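Local coordinates for protein beta-mannosidase (Trichoderma harzianum, PDB 4CVU) that hydrolyses beta-mannosidic linkages as a glycoside hydrolase family 2 enzyme, probably releasing terminal mannose from the non-reducing ends of its substrates, at residues T758-P764 against V795-N799; D816-A820 against N855-V859; L107-D113 against L152-F156. One frame throughout, in Å; residues are numbered along the deposited sequence.

Interaction 1 (T758-P764 against V795-N799); sequences TSDLWEP and VGAIN. With NAG (2-acetamido-2-deoxy-beta-D-glucopyranose), chain K.
Ser759 and Asn799 form an antiparallel hydrogen-bonded pair: Ser759 N gives a nearly straight bond (169°) to Asn799 O at 3.0 Å, and Asn799 N returns one to Ser759 O at 3.1 Å, more bent at 144°. The strand ends at Ser759, yet the backbones stay joined, because Ile798 N reaches Leu761 O at 2.8 Å. With chi1 at 168° the Ser759 hydroxyl lies beside its carbonyl carbon and accepts from Leu761 N, closing an ST turn. The same hydroxyl bonds to a water that also lies within hydrogen-bonding distance of Glu763 O and of Gly796 O (2.8 Å), so one water bridges the two segments next to their direct backbone bonds.

Packing fills in around this polar core. Ala797 CB presses against the main chain at the Trp762–Glu763 peptide, 3.4 Å from Trp762 C. Ile798 and Trp762 run alongside each other in the same direction, with Ile798 CD1 3.7 Å from Trp762 CD1, approaching the five-membered ring obliquely near CD1 and NE1. Val795 CG1 packs on Ser759 CB (3.7 Å). Asn799 ND2 carries the N-linked glycan, bonded to C1 of the N-acetylglucosamine.

Asp760, whose side chain points away from 795-799, is held by a salt bridge to Lys385 and a hydrogen bond to His739, while Trp762 stacks on His380. The Ig-like domain's three-stranded sheet, through strands 752-759 and 799-807, is thereby placed beside helix 664-692, touched by Thr758 and Asp760, and strand 380-389, touched by Asp760 and Trp762.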
loop_
_atom_site.group_PDB
_atom_site.type_symbol
_atom_site.label_atom_id
_atom_site.label_comp_id
_atom_site.label_asym_id
_atom_site.label_seq_id
_atom_site.Cartn_x
_atom_site.Cartn_y
_atom_site.Cartn_z
ATOM N N THR A 758 32.483 -33.727 -5.576
ATOM C CA THR A 758 31.323 -34.622 -5.565
ATOM C C THR A 758 30.613 -34.548 -6.898
ATOM O O THR A 758 30.440 -33.467 -7.430
ATOM C CB THR A 758 30.334 -34.234 -4.430
ATOM O OG1 THR A 758 30.976 -34.356 -3.156
ATOM C CG2 THR A 758 29.125 -35.143 -4.435
ATOM N N SER A 759 30.207 -35.701 -7.436
ATOM C CA SER A 759 29.620 -35.779 -8.786
ATOM C C SER A 759 28.370 -36.627 -8.768
ATOM O O SER A 759 28.380 -37.681 -8.153
ATOM C CB SER A 759 30.630 -36.395 -9.776
ATOM O OG SER A 759 30.011 -36.729 -10.995
ATOM N N ASP A 760 27.304 -36.193 -9.447
ATOM C CA ASP A 760 26.109 -37.032 -9.540
ATOM C C ASP A 760 25.970 -37.829 -10.856
ATOM O O ASP A 760 24.925 -38.455 -11.117
ATOM C CB ASP A 760 24.849 -36.217 -9.258
ATOM C CG ASP A 760 24.476 -35.276 -10.387
ATOM O OD1 ASP A 760 25.217 -35.173 -11.414
ATOM O OD2 ASP A 760 23.425 -34.626 -10.221
ATOM N N LEU A 761 27.008 -37.768 -11.678
ATOM C CA LEU A 761 27.003 -38.441 -12.970
ATOM C C LEU A 761 27.068 -39.952 -12.769
ATOM O O LEU A 761 27.513 -40.433 -11.713
ATOM C CB LEU A 761 28.173 -37.961 -13.826
ATOM C CG LEU A 761 28.183 -36.470 -14.155
ATOM C CD1 LEU A 761 29.538 -36.087 -14.741
ATOM C CD2 LEU A 761 27.050 -36.070 -15.091
ATOM N N TRP A 762 26.618 -40.693 -13.777
ATOM C CA TRP A 762 26.532 -42.166 -13.680
ATOM C C TRP A 762 27.783 -42.881 -14.222
ATOM O O TRP A 762 27.754 -44.071 -14.495
ATOM C CB TRP A 762 25.271 -42.703 -14.375
ATOM C CG TRP A 762 23.941 -42.134 -13.843
ATOM C CD1 TRP A 762 23.761 -41.315 -12.749
ATOM C CD2 TRP A 762 22.639 -42.386 -14.367
ATOM N NE1 TRP A 762 22.442 -41.044 -12.587
ATOM C CE2 TRP A 762 21.727 -41.665 -13.577
ATOM C CE3 TRP A 762 22.150 -43.136 -15.450
ATOM C CZ2 TRP A 762 20.345 -41.672 -13.834
ATOM C CZ3 TRP A 762 20.788 -43.139 -15.702
ATOM C CH2 TRP A 762 19.901 -42.414 -14.897
ATOM N N GLU A 763 28.862 -42.142 -14.364
ATOM C CA GLU A 763 30.162 -42.685 -14.777
ATOM C C GLU A 763 31.267 -41.852 -14.105
ATOM O O GLU A 763 31.045 -40.682 -13.781
ATOM C CB GLU A 763 30.316 -42.617 -16.293
ATOM C CG GLU A 763 30.397 -41.197 -16.831
ATOM C CD GLU A 763 30.246 -41.107 -18.334
ATOM O OE1 GLU A 763 29.495 -41.923 -18.928
ATOM O OE2 GLU A 763 30.877 -40.198 -18.920
ATOM N N PRO A 764 32.439 -42.457 -13.873
ATOM C CA PRO A 764 33.571 -41.673 -13.387
ATOM C C PRO A 764 33.880 -40.462 -14.271
ATOM O O PRO A 764 33.616 -40.486 -15.467
ATOM C CB PRO A 764 34.739 -42.681 -13.385
ATOM C CG PRO A 764 34.218 -43.942 -14.000
ATOM C CD PRO A 764 32.735 -43.900 -13.879
ATOM N N VAL A 795 36.828 -38.921 -9.729
ATOM C CA VAL A 795 35.684 -39.179 -8.866
ATOM C C VAL A 795 34.772 -40.219 -9.490
ATOM O O VAL A 795 34.459 -40.144 -10.684
ATOM C CB VAL A 795 34.927 -37.866 -8.546
ATOM C CG1 VAL A 795 34.218 -37.304 -9.785
ATOM C CG2 VAL A 795 33.942 -38.091 -7.410
ATOM N N GLY A 796 34.356 -41.189 -8.682
ATOM C CA GLY A 796 33.474 -42.256 -9.125
ATOM C C GLY A 796 32.069 -41.788 -9.487
ATOM O O GLY A 796 31.650 -40.649 -9.181
ATOM N N ALA A 797 31.336 -42.653 -10.159
ATOM C CA ALA A 797 29.945 -42.398 -10.446
ATOM C C ALA A 797 29.145 -42.194 -9.136
ATOM O O ALA A 797 29.315 -42.940 -8.159
ATOM C CB ALA A 797 29.359 -43.557 -11.239
ATOM N N ILE A 798 28.269 -41.193 -9.139
ATOM C CA ILE A 798 27.472 -40.818 -7.956
ATOM C C ILE A 798 28.294 -40.972 -6.667
ATOM O O ILE A 798 27.970 -41.770 -5.808
ATOM C CB ILE A 798 26.128 -41.601 -7.869
ATOM C CG1 ILE A 798 25.332 -41.468 -9.178
ATOM C CG2 ILE A 798 25.276 -41.037 -6.729
ATOM C CD1 ILE A 798 24.106 -42.325 -9.247
ATOM N N ASN A 799 29.346 -40.181 -6.540
ATOM C CA ASN A 799 30.349 -40.414 -5.515
ATOM C C ASN A 799 31.100 -39.116 -5.170
ATOM O O ASN A 799 30.794 -38.058 -5.696
ATOM C CB ASN A 799 31.312 -41.500 -6.007
ATOM C CG ASN A 799 31.952 -42.314 -4.888
ATOM O OD1 ASN A 799 32.109 -41.863 -3.755
ATOM N ND2 ASN A 799 32.346 -43.541 -5.227
HETATM C C1 NAG K . 33.031 -44.462 -4.322
HETATM C C2 NAG K . 32.532 -45.915 -4.348
HETATM C C3 NAG K . 33.473 -46.932 -3.672
HETATM C C4 NAG K . 34.915 -46.731 -4.104
HETATM C C5 NAG K . 35.259 -45.257 -3.927
HETATM C C6 NAG K . 36.677 -44.960 -4.384
HETATM C C7 NAG K . 30.110 -46.206 -4.412
HETATM C C8 NAG K . 28.869 -46.408 -3.589
HETATM N N2 NAG K . 31.234 -46.083 -3.717
HETATM O O3 NAG K . 33.028 -48.256 -3.943
HETATM O O4 NAG K . 35.767 -47.559 -3.328
HETATM O O5 NAG K . 34.401 -44.445 -4.703
HETATM O O6 NAG K . 37.130 -43.885 -3.597
HETATM O O7 NAG K . 30.060 -46.148 -5.648
HETATM O O HOH W 1 31.353 -39.063 -11.439
#

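Interaction 2 (D816-A820 against N855-V859); sequences DTSDA and NQAKV
Lys858 meets Ser818 and Asp819 through both its backbone and its side chain. Its N donates to Ser818 O at 2.8 Å, a nearly straight bond (166°) lying in the carbonyl plane. From there the side chain sets out with CB 3.3 Å from that same oxygen. It is extended about CB-CG, then bends at chi3 (90°) and chi4, so that CD and CE carry NZ across to Asp819. NZ ends above the face of the Asp819 carboxylate, 3.7 Å from OD2 and hardly farther from OD1, a long salt bridge; the pair is also joined by a water that donates to Asp819 OD1 and is held only weakly by NZ. Asp819 OD1 also accepts from Leu776 N, which helps fix the carboxylate.

Ser818 is braced from its own side: its OG and N both donate to Asp816 OD1, from the same face of the carboxylate, the latter making an Asx turn. Ser818 CB approaches Gln856 O to 3.2 Å. Lys858 itself is the centre of an inverse gamma turn.

The contact is a surface one between two connecting loops, one leading into strand 821-830 and the other running from strand 841-849 to strand 864-869.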
loop_
_atom_site.group_PDB
_atom_site.type_symbol
_atom_site.label_atom_id
_atom_site.label_comp_id
_atom_site.label_asym_id
_atom_site.label_seq_id
_atom_site.Cartn_x
_atom_site.Cartn_y
_atom_site.Cartn_z
ATOM N N ASP A 816 47.025 -12.690 7.489
ATOM C CA ASP A 816 45.827 -12.191 8.168
ATOM C C ASP A 816 44.566 -12.898 7.649
ATOM O O ASP A 816 44.128 -12.683 6.505
ATOM C CB ASP A 816 45.709 -10.687 7.942
ATOM C CG ASP A 816 44.610 -10.038 8.774
ATOM O OD1 ASP A 816 43.891 -10.724 9.544
ATOM O OD2 ASP A 816 44.470 -8.809 8.643
ATOM N N THR A 817 43.965 -13.719 8.501
ATOM C CA THR A 817 42.801 -14.505 8.106
ATOM C C THR A 817 41.579 -13.634 7.850
ATOM O O THR A 817 40.663 -14.057 7.133
ATOM C CB THR A 817 42.486 -15.608 9.123
ATOM O OG1 THR A 817 42.322 -15.028 10.411
ATOM C CG2 THR A 817 43.613 -16.612 9.175
ATOM N N SER A 818 41.557 -12.424 8.390
ATOM C CA SER A 818 40.476 -11.494 8.086
ATOM C C SER A 818 40.765 -10.658 6.850
ATOM O O SER A 818 40.015 -9.759 6.496
ATOM C CB SER A 818 40.118 -10.633 9.298
ATOM O OG SER A 818 41.142 -9.707 9.563
ATOM N N ASP A 819 41.872 -10.952 6.203
ATOM C CA ASP A 819 42.246 -10.310 4.947
ATOM C C ASP A 819 42.681 -11.436 3.995
ATOM O O ASP A 819 43.794 -11.452 3.499
ATOM C CB ASP A 819 43.364 -9.274 5.194
ATOM C CG ASP A 819 43.626 -8.363 3.992
ATOM O OD1 ASP A 819 42.764 -8.234 3.096
ATOM O OD2 ASP A 819 44.718 -7.764 3.944
ATOM N N ALA A 820 41.778 -12.413 3.805
ATOM C CA ALA A 820 42.066 -13.578 2.974
ATOM C C ALA A 820 40.821 -14.251 2.412
ATOM O O ALA A 820 39.832 -14.439 3.101
ATOM C CB ALA A 820 42.857 -14.586 3.780
ATOM N N ASN A 855 31.178 -11.519 8.806
ATOM C CA ASN A 855 31.277 -10.291 9.614
ATOM C C ASN A 855 32.657 -9.920 10.101
ATOM O O ASN A 855 32.832 -8.854 10.657
ATOM C CB ASN A 855 30.282 -10.285 10.814
ATOM C CG ASN A 855 30.504 -11.433 11.791
ATOM O OD1 ASN A 855 31.405 -12.260 11.623
ATOM N ND2 ASN A 855 29.619 -11.532 12.772
ATOM N N GLN A 856 33.629 -10.803 9.925
ATOM C CA GLN A 856 34.994 -10.553 10.350
ATOM C C GLN A 856 35.906 -10.155 9.187
ATOM O O GLN A 856 37.037 -9.707 9.415
ATOM C CB GLN A 856 35.522 -11.813 11.013
ATOM C CG GLN A 856 34.794 -12.103 12.320
ATOM C CD GLN A 856 35.197 -13.421 12.959
ATOM O OE1 GLN A 856 35.199 -14.491 12.323
ATOM N NE2 GLN A 856 35.489 -13.357 14.247
ATOM N N ALA A 857 35.424 -10.320 7.956
ATOM C CA ALA A 857 36.229 -10.050 6.772
ATOM C C ALA A 857 36.451 -8.563 6.587
ATOM O O ALA A 857 35.494 -7.785 6.518
ATOM C CB ALA A 857 35.564 -10.607 5.527
ATOM N N LYS A 858 37.712 -8.181 6.421
ATOM C CA LYS A 858 38.068 -6.777 6.228
ATOM C C LYS A 858 37.860 -6.293 4.766
ATOM O O LYS A 858 38.810 -5.906 4.089
ATOM C CB LYS A 858 39.512 -6.553 6.694
ATOM C CG LYS A 858 39.759 -5.181 7.295
ATOM C CD LYS A 858 41.244 -4.917 7.591
ATOM C CE LYS A 858 41.986 -4.281 6.428
ATOM N NZ LYS A 858 42.341 -5.258 5.358
ATOM N N VAL A 859 36.614 -6.307 4.293
ATOM C CA VAL A 859 36.289 -5.831 2.956
ATOM C C VAL A 859 36.415 -4.311 2.838
ATOM O O VAL A 859 36.165 -3.558 3.797
ATOM C CB VAL A 859 34.866 -6.246 2.489
ATOM C CG1 VAL A 859 34.842 -7.715 2.068
ATOM C CG2 VAL A 859 33.819 -6.000 3.567
HETATM O O HOH W 2 42.444 -5.906 2.208
#

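Interaction 3 (L107-D113 against L152-F156); sequences LVFDGLD and LSINF. With NAG (2-acetamido-2-deoxy-beta-D-glucopyranose), chain C.
Phe109 and Ile154 project from opposing layers and meet in the middle, Phe109 CE1 lying 3.9 Å from Ile154 CD1. A chi1 of -64° sends the CZ end of the ring across toward the bumps of the facing strand: Leu152 CD2 comes up at its edge, near the ring plane, 4.3 Å from Phe109 CZ, while the Ile154 methyl approaches CE1 and CZ obliquely. Next to it Leu107 and Leu152 overlap as they pass, pointing oppositely, their CD1 methyls 3.9 Å apart.

Farther along, Leu112 takes over. Its CD2 touches Ile154 CD1 at 4.2 Å and also the edge of Phe156, which it meets near the ring plane with CZ 4.1 Å away; the Leu112 and Phe156 side chains lie roughly perpendicular. The Phe156 ring also approaches the main chain, Asp113 O lying 3.2 Å from Phe156 CD1. Asp113 turns its carboxylate to Lys193 through a salt bridge.

The other side of strand 152-156 faces a glycan: Asn155 ND2 donates to O7 of an N-acetylglucosamine at 2.8 Å, almost straight, and Asn155 O accepts from its O6. Hydrophobic residues thus face inward and Asn155 faces the glycan.

The axes of segments 107-109 and 152-156 approach to 11.6 Å, with their N-to-C directions at 39°. They belong to different antiparallel sheets, the four-stranded one containing 103-109 and the six-stranded one containing 152-156, and their side chains contribute to the core between the sheets, consistent with the jelly-roll beta sandwich of the galactose-binding-like domain of family 2 glycoside hydrolases.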
loop_
_atom_site.group_PDB
_atom_site.type_symbol
_atom_site.label_atom_id
_atom_site.label_comp_id
_atom_site.label_asym_id
_atom_site.label_seq_id
_atom_site.Cartn_x
_atom_site.Cartn_y
_atom_site.Cartn_z
ATOM N N LEU A 107 -25.046 -33.552 -13.587
ATOM C CA LEU A 107 -24.098 -32.523 -13.152
ATOM C C LEU A 107 -22.779 -33.223 -12.878
ATOM O O LEU A 107 -22.731 -34.203 -12.132
ATOM C CB LEU A 107 -24.580 -31.825 -11.877
ATOM C CG LEU A 107 -25.954 -31.163 -11.919
ATOM C CD1 LEU A 107 -26.307 -30.561 -10.569
ATOM C CD2 LEU A 107 -25.996 -30.107 -13.002
ATOM N N VAL A 108 -21.709 -32.720 -13.476
ATOM C CA VAL A 108 -20.374 -33.239 -13.191
ATOM C C VAL A 108 -19.506 -32.108 -12.659
ATOM O O VAL A 108 -19.305 -31.114 -13.341
ATOM C CB VAL A 108 -19.718 -33.884 -14.429
ATOM C CG1 VAL A 108 -18.370 -34.482 -14.055
ATOM C CG2 VAL A 108 -20.619 -34.984 -15.007
ATOM N N PHE A 109 -19.000 -32.295 -11.443
ATOM C CA PHE A 109 -18.187 -31.288 -10.743
ATOM C C PHE A 109 -16.801 -31.842 -10.469
ATOM O O PHE A 109 -16.643 -32.796 -9.704
ATOM C CB PHE A 109 -18.830 -30.907 -9.407
ATOM C CG PHE A 109 -20.172 -30.229 -9.533
ATOM C CD1 PHE A 109 -20.267 -28.947 -10.056
ATOM C CD2 PHE A 109 -21.329 -30.853 -9.086
ATOM C CE1 PHE A 109 -21.476 -28.293 -10.155
ATOM C CE2 PHE A 109 -22.557 -30.208 -9.181
ATOM C CZ PHE A 109 -22.634 -28.936 -9.726
ATOM N N ASP A 110 -15.792 -31.274 -11.108
ATOM C CA ASP A 110 -14.430 -31.751 -10.889
ATOM C C ASP A 110 -13.855 -31.273 -9.533
ATOM O O ASP A 110 -12.866 -31.853 -9.029
ATOM C CB ASP A 110 -13.506 -31.354 -12.039
ATOM C CG ASP A 110 -13.845 -32.065 -13.333
ATOM O OD1 ASP A 110 -14.783 -32.897 -13.383
ATOM O OD2 ASP A 110 -13.187 -31.766 -14.327
ATOM N N GLY A 111 -14.490 -30.269 -8.922
ATOM C CA GLY A 111 -14.099 -29.880 -7.567
ATOM C C GLY A 111 -14.974 -28.807 -6.949
ATOM O O GLY A 111 -15.206 -27.753 -7.558
ATOM N N LEU A 112 -15.478 -29.088 -5.746
ATOM C CA LEU A 112 -16.255 -28.135 -4.990
ATOM C C LEU A 112 -15.633 -28.039 -3.602
ATOM O O LEU A 112 -15.338 -29.043 -2.983
ATOM C CB LEU A 112 -17.717 -28.559 -4.885
ATOM C CG LEU A 112 -18.469 -28.745 -6.205
ATOM C CD1 LEU A 112 -19.738 -29.502 -5.914
ATOM C CD2 LEU A 112 -18.761 -27.407 -6.899
ATOM N N ASP A 113 -15.429 -26.813 -3.130
ATOM C CA ASP A 113 -14.625 -26.547 -1.946
ATOM C C ASP A 113 -15.487 -25.855 -0.927
ATOM O O ASP A 113 -15.874 -24.700 -1.163
ATOM C CB ASP A 113 -13.450 -25.632 -2.349
ATOM C CG ASP A 113 -12.486 -25.358 -1.217
ATOM O OD1 ASP A 113 -12.523 -26.000 -0.143
ATOM O OD2 ASP A 113 -11.615 -24.486 -1.431
ATOM N N LEU A 152 -29.338 -23.579 -11.281
ATOM C CA LEU A 152 -28.400 -24.343 -10.471
ATOM C C LEU A 152 -27.829 -23.437 -9.399
ATOM O O LEU A 152 -27.317 -22.359 -9.714
ATOM C CB LEU A 152 -27.265 -24.866 -11.344
ATOM C CG LEU A 152 -26.106 -25.576 -10.647
ATOM C CD1 LEU A 152 -26.569 -26.762 -9.812
ATOM C CD2 LEU A 152 -25.124 -26.025 -11.718
ATOM N N SER A 153 -27.935 -23.856 -8.140
ATOM C CA SER A 153 -27.348 -23.115 -7.054
ATOM C C SER A 153 -26.537 -24.046 -6.182
ATOM O O SER A 153 -26.905 -25.218 -6.013
ATOM C CB SER A 153 -28.399 -22.384 -6.223
ATOM O OG SER A 153 -29.042 -23.262 -5.333
ATOM N N ILE A 154 -25.438 -23.508 -5.646
ATOM C CA ILE A 154 -24.520 -24.253 -4.803
ATOM C C ILE A 154 -24.225 -23.451 -3.538
ATOM O O ILE A 154 -23.469 -22.455 -3.552
ATOM C CB ILE A 154 -23.205 -24.586 -5.546
ATOM C CG1 ILE A 154 -23.491 -25.045 -6.976
ATOM C CG2 ILE A 154 -22.432 -25.662 -4.796
ATOM C CD1 ILE A 154 -22.254 -25.231 -7.815
ATOM N N ASN A 155 -24.825 -23.860 -2.439
ATOM C CA ASN A 155 -24.695 -23.132 -1.183
ATOM C C ASN A 155 -23.529 -23.707 -0.390
ATOM O O ASN A 155 -23.629 -24.815 0.099
ATOM C CB ASN A 155 -26.018 -23.214 -0.413
ATOM C CG ASN A 155 -25.994 -22.450 0.895
ATOM O OD1 ASN A 155 -24.987 -21.889 1.284
ATOM N ND2 ASN A 155 -27.132 -22.431 1.580
ATOM N N PHE A 156 -22.426 -22.952 -0.306
ATOM C CA PHE A 156 -21.187 -23.386 0.357
ATOM C C PHE A 156 -21.159 -22.994 1.831
ATOM O O PHE A 156 -21.392 -21.837 2.173
ATOM C CB PHE A 156 -19.947 -22.808 -0.338
ATOM C CG PHE A 156 -19.715 -23.313 -1.733
ATOM C CD1 PHE A 156 -18.980 -24.471 -1.965
ATOM C CD2 PHE A 156 -20.222 -22.628 -2.834
ATOM C CE1 PHE A 156 -18.771 -24.938 -3.257
ATOM C CE2 PHE A 156 -20.012 -23.090 -4.118
ATOM C CZ PHE A 156 -19.287 -24.240 -4.336
HETATM C C1 NAG C . -24.568 -23.374 4.865
HETATM C C2 NAG C . -26.103 -23.563 4.960
HETATM C C3 NAG C . -26.437 -24.945 5.502
HETATM C C4 NAG C . -25.679 -26.050 4.771
HETATM C C5 NAG C . -24.175 -25.709 4.619
HETATM C C6 NAG C . -23.430 -26.721 3.719
HETATM C C7 NAG C . -27.357 -21.513 5.293
HETATM C C8 NAG C . -27.953 -20.499 6.224
HETATM N N2 NAG C . -26.708 -22.549 5.818
HETATM O O3 NAG C . -27.838 -25.140 5.381
HETATM O O4 NAG C . -25.817 -27.246 5.525
HETATM O O5 NAG C . -24.001 -24.409 4.084
HETATM O O6 NAG C . -23.787 -26.583 2.354
HETATM O O7 NAG C . -27.476 -21.363 4.097
#

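From the N terminus, interaction 3 comes first: 38 residues separate its halves, and it joins the two sheets of the galactose-binding-like domain. The chain then runs through the second domain and the mixed sheet before interaction 1, where 30 residues bring 795-799 back to 758-764 inside the Ig-like domain. Interaction 2 opens only after that loop has closed and spans 34 residues, linking the loop before strand 821-830 to the one that enters strand 864-869. The three loops follow in series, without nesting or crossing. Interactions 1 and 2 have centres about 35 Å apart, whereas interaction 3 lies across the chain's centre from both.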